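Local coordinates for protein RNA-dependent RNA polymerase (Toscana virus, PDB 6QW0) that probably cleaves short capped fragments from host messenger RNAs with its manganese-binding N-terminal endonuclease domain, supplying primers for viral transcription, at residues L179-S182 against D183-N187; K92-V95 against E96-V100; R144-I147 against A148-E151; D48-T51 against S52-A55. All coordinates share one frame; numbering follows the deposited sequence. Where two conformers were deposited one is given.

Interaction 1: L179-S182 against D183-N187; sequences LDLS and DEEVN
The carboxylate of E185 folds back beside S182, and its OE1 is met from above the carboxylate plane, 39° out of it, by the backbone N-H of S182 at an N-to-OE1 distance of 2.9 Å. The same OE1 takes a second hydrogen bond from a water, 2.7 Å away, which also donates to D180 O. With CG beside its own backbone N (chi1 -73°) and the chain extended beyond, E185 reaches back along the helix end, laying CG 3.3 Å from S182 OG. In return S182 OG accepts from E185 N at 3.1 Å. This reciprocal pair is a capping box with S182 as N-cap, satisfying two amides at the start of helix 183-203. The first helical turn is then closed by V186 N donating to S182 O (2.9 Å, N-H...O 171°). On the apolar side, L181 crosses V186 at about a right angle, its CB 3.8 Å from V186 CG2. The cap follows strand 174-177. Strand 22-25 lies against it: V186 and D180 both touch Y24, the Y24 hydroxyl is hydrogen-bonded to L179 O and L181 N, and D180 pairs with R22; L179 leans on strand 163-171.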
loop_
_atom_site.group_PDB
_atom_site.type_symbol
_atom_site.label_atom_id
_atom_site.label_comp_id
_atom_site.label_asym_id
_atom_site.label_seq_id
_atom_site.Cartn_x
_atom_site.Cartn_y
_atom_site.Cartn_z
ATOM N N LEU A 179 -1.293 9.422 -4.964
ATOM C CA LEU A 179 -0.520 9.086 -6.148
ATOM C C LEU A 179 -1.325 9.444 -7.398
ATOM O O LEU A 179 -2.547 9.618 -7.353
ATOM C CB LEU A 179 -0.154 7.598 -6.158
ATOM C CG LEU A 179 0.830 7.139 -5.080
ATOM C CD1 LEU A 179 0.773 5.609 -4.940
ATOM C CD2 LEU A 179 2.244 7.603 -5.414
ATOM N N ASP A 180 -0.625 9.549 -8.527
ATOM C CA ASP A 180 -1.238 9.822 -9.829
ATOM C C ASP A 180 -1.369 8.490 -10.570
ATOM O O ASP A 180 -0.446 8.045 -11.246
ATOM C CB ASP A 180 -0.390 10.826 -10.601
ATOM C CG ASP A 180 -0.967 11.171 -11.960
ATOM O OD1 ASP A 180 -2.181 10.969 -12.186
ATOM O OD2 ASP A 180 -0.189 11.645 -12.812
ATOM N N LEU A 181 -2.529 7.849 -10.440
ATOM C CA LEU A 181 -2.704 6.463 -10.872
ATOM C C LEU A 181 -3.441 6.389 -12.202
ATOM O O LEU A 181 -4.358 7.171 -12.457
ATOM C CB LEU A 181 -3.489 5.672 -9.824
ATOM C CG LEU A 181 -2.889 5.600 -8.418
ATOM C CD1 LEU A 181 -3.878 4.987 -7.452
ATOM C CD2 LEU A 181 -1.577 4.814 -8.401
ATOM N N SER A 182 -3.042 5.429 -13.036
ATOM C CA SER A 182 -3.776 5.173 -14.264
ATOM C C SER A 182 -5.038 4.360 -13.964
ATOM O O SER A 182 -5.175 3.754 -12.895
ATOM C CB SER A 182 -2.903 4.421 -15.263
ATOM O OG SER A 182 -2.681 3.104 -14.815
ATOM N N ASP A 183 -5.964 4.359 -14.929
ATOM C CA ASP A 183 -7.161 3.526 -14.807
ATOM C C ASP A 183 -6.795 2.068 -14.556
ATOM O O ASP A 183 -7.412 1.394 -13.719
ATOM C CB ASP A 183 -8.009 3.637 -16.076
ATOM C CG ASP A 183 -8.706 4.977 -16.211
ATOM O OD1 ASP A 183 -8.497 5.867 -15.364
ATOM O OD2 ASP A 183 -9.475 5.145 -17.184
ATOM N N GLU A 184 -5.784 1.563 -15.262
ATOM C CA GLU A 184 -5.378 0.172 -15.093
ATOM C C GLU A 184 -4.770 -0.077 -13.717
ATOM O O GLU A 184 -4.957 -1.156 -13.145
ATOM C CB GLU A 184 -4.397 -0.216 -16.200
ATOM C CG GLU A 184 -3.639 -1.512 -15.972
ATOM C CD GLU A 184 -2.641 -1.803 -17.081
ATOM O OE1 GLU A 184 -2.227 -0.852 -17.780
ATOM O OE2 GLU A 184 -2.278 -2.986 -17.262
ATOM N N GLU A 185 -4.045 0.902 -13.166
ATOM C CA GLU A 185 -3.480 0.720 -11.835
ATOM C C GLU A 185 -4.568 0.727 -10.768
ATOM O O GLU A 185 -4.507 -0.053 -9.811
ATOM C CB GLU A 185 -2.432 1.809 -11.558
ATOM C CG GLU A 185 -1.138 1.608 -12.340
ATOM C CD GLU A 185 -0.282 2.863 -12.463
ATOM O OE1 GLU A 185 -0.758 3.966 -12.136
ATOM O OE2 GLU A 185 0.883 2.733 -12.890
ATOM N N VAL A 186 -5.554 1.621 -10.905
ATOM C CA VAL A 186 -6.706 1.626 -10.002
ATOM C C VAL A 186 -7.436 0.293 -10.079
ATOM O O VAL A 186 -7.770 -0.315 -9.055
ATOM C CB VAL A 186 -7.651 2.788 -10.355
ATOM C CG1 VAL A 186 -8.986 2.673 -9.603
ATOM C CG2 VAL A 186 -6.972 4.139 -10.085
ATOM N N ASN A 187 -7.684 -0.173 -11.302
ATOM C CA ASN A 187 -8.407 -1.428 -11.502
ATOM C C ASN A 187 -7.673 -2.621 -10.897
ATOM O O ASN A 187 -8.312 -3.552 -10.395
ATOM C CB ASN A 187 -8.652 -1.650 -12.994
ATOM C CG ASN A 187 -9.765 -0.779 -13.535
ATOM O OD1 ASN A 187 -10.499 -0.138 -12.780
ATOM N ND2 ASN A 187 -9.904 -0.762 -14.857
HETATM O O HOH W 1 0.778 6.127 -12.770
HETATM O O HOH W 2 -7.097 7.163 -13.397
HETATM O O HOH W 3 -0.931 1.811 -16.272
#

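Interaction 2: K92-V95 against E96-V100; sequences KKFV and EVFGV
Two amides converge on F94 O: F98 N, 2.9 Å away and nearly in line with the C=O (166°), and V97 N, also 2.9 Å from F94 O but well above the carbonyl plane. The F98 ring turns its edge to that same oxygen, with CD2 3.6 Å from F94 O, while V97 CG1 lies 3.9 Å above one face of the F98 ring, toward its rim. The F94 and F98 side chains lie side by side, pointing the same way, their ring planes tilted, with F98 CE2 at the edge of the F94 ring, 4.1 Å from F94 CD1. F94 is buried against helix 136-157 and strands 115-118 and 124-131, and F98 follows it onto R157 and V124. At the helix start, E96 reaches back to K93: CG sits beside the backbone N of E96 (chi1 -50°) and the extended chain sets OE2 2.8 Å from K93 N, the bond arriving from above the carboxylate, 63° out of plane. After the helix, G99 takes a positive phi, and V95 CG2 meets V100 CG1 at 3.7 Å, the two side by side. K92 NZ instead bonds I116 O and stays 6.9 Å from E96 OE1, and K93 NZ bonds F110 O. The acid therefore holds a backbone amide and forms no salt bridge with either lysine, and its charge near the first turn probably suits the helix dipole.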
loop_
_atom_site.group_PDB
_atom_site.type_symbol
_atom_site.label_atom_id
_atom_site.label_comp_id
_atom_site.label_asym_id
_atom_site.label_seq_id
_atom_site.Cartn_x
_atom_site.Cartn_y
_atom_site.Cartn_z
ATOM N N LYS A 92 9.717 -2.917 8.418
ATOM C CA LYS A 92 10.767 -1.903 8.398
ATOM C C LYS A 92 10.314 -0.657 9.162
ATOM O O LYS A 92 9.294 -0.044 8.829
ATOM C CB LYS A 92 11.147 -1.561 6.960
ATOM C CG LYS A 92 12.465 -0.816 6.840
ATOM C CD LYS A 92 12.487 0.127 5.656
ATOM C CE LYS A 92 13.206 -0.508 4.485
ATOM N NZ LYS A 92 12.731 0.041 3.183
ATOM N N LYS A 93 11.076 -0.289 10.188
ATOM C CA LYS A 93 10.745 0.810 11.081
ATOM C C LYS A 93 11.416 2.098 10.622
ATOM O O LYS A 93 12.454 2.077 9.953
ATOM C CB LYS A 93 11.195 0.500 12.514
ATOM C CG LYS A 93 10.880 -0.906 13.004
ATOM C CD LYS A 93 9.433 -1.013 13.425
ATOM C CE LYS A 93 9.144 -2.333 14.121
ATOM N NZ LYS A 93 7.727 -2.358 14.579
ATOM N N PHE A 94 10.807 3.231 10.995
ATOM C CA PHE A 94 11.451 4.522 10.772
ATOM C C PHE A 94 12.892 4.511 11.256
ATOM O O PHE A 94 13.778 5.057 10.587
ATOM C CB PHE A 94 10.673 5.636 11.484
ATOM C CG PHE A 94 9.469 6.126 10.723
ATOM C CD1 PHE A 94 9.612 6.764 9.505
ATOM C CD2 PHE A 94 8.196 5.966 11.247
ATOM C CE1 PHE A 94 8.493 7.224 8.806
ATOM C CE2 PHE A 94 7.083 6.423 10.558
ATOM C CZ PHE A 94 7.237 7.045 9.341
ATOM N N VAL A 95 13.141 3.876 12.410
ATOM C CA VAL A 95 14.461 3.953 13.038
ATOM C C VAL A 95 15.517 3.275 12.177
ATOM O O VAL A 95 16.701 3.636 12.234
ATOM C CB VAL A 95 14.412 3.361 14.464
ATOM C CG1 VAL A 95 14.397 1.816 14.434
ATOM C CG2 VAL A 95 15.587 3.864 15.298
ATOM N N GLU A 96 15.124 2.290 11.360
ATOM C CA GLU A 96 16.094 1.648 10.487
ATOM C C GLU A 96 16.564 2.568 9.375
ATOM O O GLU A 96 17.651 2.358 8.830
ATOM C CB GLU A 96 15.498 0.371 9.896
ATOM C CG GLU A 96 14.880 -0.538 10.940
ATOM C CD GLU A 96 14.197 -1.733 10.316
ATOM O OE1 GLU A 96 14.748 -2.272 9.333
ATOM O OE2 GLU A 96 13.106 -2.114 10.792
ATOM N N VAL A 97 15.783 3.586 9.026
ATOM C CA VAL A 97 16.142 4.497 7.955
ATOM C C VAL A 97 16.745 5.790 8.494
ATOM O O VAL A 97 17.659 6.348 7.886
ATOM C CB VAL A 97 14.899 4.784 7.083
ATOM C CG1 VAL A 97 15.196 5.850 6.046
ATOM C CG2 VAL A 97 14.434 3.505 6.405
ATOM N N PHE A 98 16.241 6.290 9.630
ATOM C CA PHE A 98 16.633 7.604 10.131
ATOM C C PHE A 98 17.491 7.579 11.388
ATOM O O PHE A 98 18.123 8.596 11.693
ATOM C CB PHE A 98 15.386 8.455 10.425
ATOM C CG PHE A 98 14.624 8.855 9.193
ATOM C CD1 PHE A 98 15.039 9.929 8.424
ATOM C CD2 PHE A 98 13.502 8.146 8.800
ATOM C CE1 PHE A 98 14.345 10.291 7.283
ATOM C CE2 PHE A 98 12.807 8.500 7.664
ATOM C CZ PHE A 98 13.231 9.581 6.905
ATOM N N GLY A 99 17.521 6.470 12.129
ATOM C CA GLY A 99 18.049 6.502 13.481
ATOM C C GLY A 99 17.114 7.230 14.428
ATOM O O GLY A 99 16.119 7.811 13.986
ATOM N N VAL A 100 17.414 7.224 15.726
ATOM C CA VAL A 100 16.542 7.879 16.694
ATOM C C VAL A 100 16.696 9.392 16.581
ATOM O O VAL A 100 17.715 9.902 16.106
ATOM C CB VAL A 100 16.848 7.399 18.124
ATOM C CG1 VAL A 100 16.769 5.871 18.208
ATOM C CG2 VAL A 100 18.216 7.877 18.544
#

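Interaction 3: R144-I147 against A148-E151; sequences RNKI and AKYE
K146 and Y150 stand one turn apart on helix 136-157, on the flank that faces the metal site, and a single water joins their ends. It accepts from K146 NZ at 2.9 Å and is hydrogen-bonded to Y150 OH, also at 2.9 Å. The preceding residue covers one face of the tyrosine: K149 CG lies 4.0 Å above the Y150 ring, over its centre. K149 can do this because its CG is anti to its backbone N (chi1 179°), and its chain runs out extended before bending at the last torsion. K146 O approaches the Y150 ring obliquely, nearest to CD2. The helix is the crossover of a beta-alpha-beta unit between strands 124-131 and 163-171. K146 and Y150 both touch E128, one of the manganese ligands, and the K146 side chain lies about 5 Å from a bound manganese ion and about 4 Å from a bound sulfate. I147 turns to I167 of strand 163-171 and to L21. Within the helix, A148 N makes a regular bond to R144 O (2.9 Å, N-H...O 165°). Further along, Y150 N is shared between K146 O and I147 O, each 3.2 Å away, and the E151 N to I147 O bond is weak. E151 has CG between its backbone N and carbonyl carbon (chi1 57°), which brings CG back beside the preceding turn, 3.3 Å from I147 O. R144, pointing away from this turn, pairs with D140.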
loop_
_atom_site.group_PDB
_atom_site.type_symbol
_atom_site.label_atom_id
_atom_site.label_comp_id
_atom_site.label_asym_id
_atom_site.label_seq_id
_atom_site.Cartn_x
_atom_site.Cartn_y
_atom_site.Cartn_z
ATOM N N ARG A 144 -7.420 9.574 5.463
ATOM C CA ARG A 144 -7.068 10.643 6.390
ATOM C C ARG A 144 -6.646 10.098 7.745
ATOM O O ARG A 144 -5.784 10.689 8.406
ATOM C CB ARG A 144 -8.233 11.623 6.508
ATOM C CG ARG A 144 -8.507 12.245 5.166
ATOM C CD ARG A 144 -9.500 13.358 5.183
ATOM N NE ARG A 144 -9.930 13.642 3.820
ATOM C CZ ARG A 144 -9.278 14.424 2.966
ATOM N NH1 ARG A 144 -8.147 15.024 3.326
ATOM N NH2 ARG A 144 -9.763 14.608 1.749
ATOM N N ASN A 145 -7.211 8.966 8.167
ATOM C CA ASN A 145 -6.758 8.355 9.410
ATOM C C ASN A 145 -5.305 7.904 9.303
ATOM O O ASN A 145 -4.539 8.041 10.261
ATOM C CB ASN A 145 -7.674 7.189 9.791
ATOM C CG ASN A 145 -9.030 7.662 10.300
ATOM O OD1 ASN A 145 -9.170 8.802 10.746
ATOM N ND2 ASN A 145 -10.030 6.790 10.238
ATOM N N LYS A 146 -4.896 7.382 8.142
ATOM C CA LYS A 146 -3.498 6.970 8.003
ATOM C C LYS A 146 -2.566 8.177 7.935
ATOM O O LYS A 146 -1.442 8.110 8.451
ATOM C CB LYS A 146 -3.309 6.083 6.774
ATOM C CG LYS A 146 -3.971 4.728 6.881
ATOM C CD LYS A 146 -3.534 3.977 8.116
ATOM C CE LYS A 146 -4.071 2.542 8.097
ATOM N NZ LYS A 146 -3.681 1.804 9.345
ATOM N N ILE A 147 -3.000 9.279 7.310
ATOM C CA ILE A 147 -2.200 10.502 7.371
ATOM C C ILE A 147 -2.019 10.928 8.819
ATOM O O ILE A 147 -0.900 11.200 9.269
ATOM C CB ILE A 147 -2.836 11.621 6.528
ATOM C CG1 ILE A 147 -2.743 11.286 5.044
ATOM C CG2 ILE A 147 -2.145 12.958 6.815
ATOM C CD1 ILE A 147 -3.462 12.268 4.164
ATOM N N ALA A 148 -3.110 10.930 9.587
ATOM C CA ALA A 148 -3.016 11.298 10.998
ATOM C C ALA A 148 -2.090 10.371 11.769
ATOM O O ALA A 148 -1.416 10.810 12.708
ATOM C CB ALA A 148 -4.408 11.291 11.632
ATOM N N LYS A 149 -2.039 9.092 11.388
ATOM C CA LYS A 149 -1.257 8.121 12.137
ATOM C C LYS A 149 0.238 8.341 11.957
ATOM O O LYS A 149 1.010 8.115 12.893
ATOM C CB LYS A 149 -1.655 6.711 11.703
ATOM C CG LYS A 149 -0.886 5.592 12.394
ATOM C CD LYS A 149 -1.260 4.244 11.795
ATOM C CE LYS A 149 -0.631 3.090 12.564
ATOM N NZ LYS A 149 -1.254 2.941 13.912
ATOM N N TYR A 150 0.664 8.792 10.775
ATOM C CA TYR A 150 2.082 8.869 10.453
ATOM C C TYR A 150 2.623 10.285 10.302
ATOM O O TYR A 150 3.839 10.442 10.164
ATOM C CB TYR A 150 2.358 8.085 9.164
ATOM C CG TYR A 150 2.168 6.608 9.378
ATOM C CD1 TYR A 150 3.018 5.909 10.222
ATOM C CD2 TYR A 150 1.125 5.917 8.774
ATOM C CE1 TYR A 150 2.855 4.553 10.448
ATOM C CE2 TYR A 150 0.955 4.556 8.994
ATOM C CZ TYR A 150 1.826 3.888 9.828
ATOM O OH TYR A 150 1.666 2.548 10.063
ATOM N N GLU A 151 1.767 11.310 10.340
ATOM C CA GLU A 151 2.198 12.659 9.969
ATOM C C GLU A 151 3.222 13.221 10.948
ATOM O O GLU A 151 4.151 13.918 10.532
ATOM C CB GLU A 151 0.991 13.597 9.857
ATOM C CG GLU A 151 0.158 13.671 11.116
ATOM C CD GLU A 151 -0.485 15.022 11.330
ATOM O OE1 GLU A 151 0.104 16.040 10.906
ATOM O OE2 GLU A 151 -1.585 15.066 11.924
HETATM O O HOH W 4 -0.853 1.380 9.410
#

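Interaction 4: D48-T51 against S52-A55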
loop_
_atom_site.group_PDB
_atom_site.type_symbol
_atom_site.label_atom_id
_atom_site.label_comp_id
_atom_site.label_asym_id
_atom_site.label_seq_id
_atom_site.Cartn_x
_atom_site.Cartn_y
_atom_site.Cartn_z
ATOM N N ASP A 48 -5.122 -22.274 -4.289
ATOM C CA ASP A 48 -4.774 -22.387 -5.701
ATOM C C ASP A 48 -5.716 -21.490 -6.492
ATOM O O ASP A 48 -6.928 -21.720 -6.513
ATOM C CB ASP A 48 -4.872 -23.835 -6.186
ATOM C CG ASP A 48 -4.479 -24.004 -7.661
ATOM O OD1 ASP A 48 -4.100 -23.018 -8.335
ATOM O OD2 ASP A 48 -4.548 -25.152 -8.153
ATOM N N ILE A 49 -5.156 -20.478 -7.144
ATOM C CA ILE A 49 -5.934 -19.492 -7.890
ATOM C C ILE A 49 -5.793 -19.795 -9.373
ATOM O O ILE A 49 -4.678 -19.992 -9.872
ATOM C CB ILE A 49 -5.487 -18.055 -7.562
ATOM C CG1 ILE A 49 -5.718 -17.776 -6.074
ATOM C CG2 ILE A 49 -6.235 -17.056 -8.452
ATOM C CD1 ILE A 49 -5.074 -16.514 -5.572
ATOM N N ALA A 50 -6.927 -19.864 -10.079
ATOM C CA ALA A 50 -6.937 -20.314 -11.473
ATOM C C ALA A 50 -6.565 -19.162 -12.406
ATOM O O ALA A 50 -7.370 -18.643 -13.183
ATOM C CB ALA A 50 -8.299 -20.903 -11.825
ATOM N N THR A 51 -5.297 -18.755 -12.333
ATOM C CA THR A 51 -4.847 -17.638 -13.156
ATOM C C THR A 51 -4.931 -17.949 -14.649
ATOM O O THR A 51 -4.931 -17.022 -15.469
ATOM C CB THR A 51 -3.416 -17.244 -12.759
ATOM O OG1 THR A 51 -2.572 -18.398 -12.806
ATOM C CG2 THR A 51 -3.394 -16.688 -11.334
ATOM N N SER A 52 -5.030 -19.229 -15.023
ATOM C CA SER A 52 -5.226 -19.574 -16.426
ATOM C C SER A 52 -6.536 -19.030 -16.982
ATOM O O SER A 52 -6.661 -18.880 -18.200
ATOM C CB SER A 52 -5.188 -21.093 -16.612
ATOM O OG SER A 52 -6.230 -21.730 -15.887
ATOM N N GLU A 53 -7.511 -18.738 -16.124
ATOM C CA GLU A 53 -8.803 -18.249 -16.601
ATOM C C GLU A 53 -8.770 -16.800 -17.064
ATOM O O GLU A 53 -9.718 -16.356 -17.721
ATOM C CB GLU A 53 -9.862 -18.408 -15.508
ATOM C CG GLU A 53 -10.175 -19.848 -15.152
ATOM C CD GLU A 53 -11.186 -19.976 -14.032
ATOM O OE1 GLU A 53 -11.237 -19.068 -13.170
ATOM O OE2 GLU A 53 -11.922 -20.990 -14.006
ATOM N N LEU A 54 -7.721 -16.053 -16.748
ATOM C CA LEU A 54 -7.678 -14.638 -17.081
ATOM C C LEU A 54 -7.090 -14.425 -18.470
ATOM O O LEU A 54 -6.161 -15.126 -18.883
ATOM C CB LEU A 54 -6.877 -13.885 -16.023
ATOM C CG LEU A 54 -7.336 -14.241 -14.604
ATOM C CD1 LEU A 54 -6.699 -13.326 -13.580
ATOM C CD2 LEU A 54 -8.870 -14.197 -14.470
ATOM N N ALA A 55 -7.657 -13.467 -19.200
ATOM C CA ALA A 55 -7.118 -13.103 -20.501
ATOM C C ALA A 55 -5.831 -12.312 -20.328
ATOM O O ALA A 55 -5.657 -11.571 -19.356
ATOM C CB ALA A 55 -8.134 -12.282 -21.295
#
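E53 lays its side chain back alongside A50, whose CB points toward it: OE1 comes 3.7 Å from A50 CB, and the carboxylate carbon CD is 3.8 Å from the same methyl. The torsions explain this. CG lies beside the backbone N of E53 (chi1 -66°) and the chain is extended beyond it, so that the glutamate runs back over the start of the turn. Its stem meets the backbone too, with CB 3.4 Å from A50 O. A50 O also accepts from the glutamate's own amide, E53 N, at 2.9 Å, along a nearly straight N-H...O line (164°) that rises 46° out of the carbonyl plane. One residue on, L54 N bonds T51 O at 3.2 Å, and the leucine stem lies near that same oxygen, CB 3.7 Å from T51 O. Two such bonds in succession, each spanning three residues, are the pattern of a short 3-10 turn. It overlaps an inverse gamma turn centred on A50, in which T51 N makes a weak bond to I49 O at 2.8 Å. Together the two turns lead the chain away from strand 46-49, the middle strand of a three-stranded antiparallel sheet. The glutamate tip has a partner beside the neighbouring strand: E53 OE1 accepts from A35 N, just before strand 36-39, while the A50 backbone also bonds A35. L54 and I49 pack on P34, and T51 leans on P65.

Overall arrangement
All four are local contacts near the surface, yet interactions 1 to 3 each send at least one buried side chain inward. Interactions 2 and 3 share a patch: F94 CE2 packs 4.1 Å from Y150 CD1, tying helix 94-98 to helix 136-157, although their centres are 18 Å apart. Interaction 1 lies across the chain's centre from interaction 2, and both have a glutamate reaching back to a backbone amide at a helix start; only in interaction 1 does a serine reciprocate. Interaction 3, in mid-helix near the manganese site, uses water and an aromatic face. Interaction 4, on the separate three-stranded sheet, has no buried touching residue and relies on backbone turns.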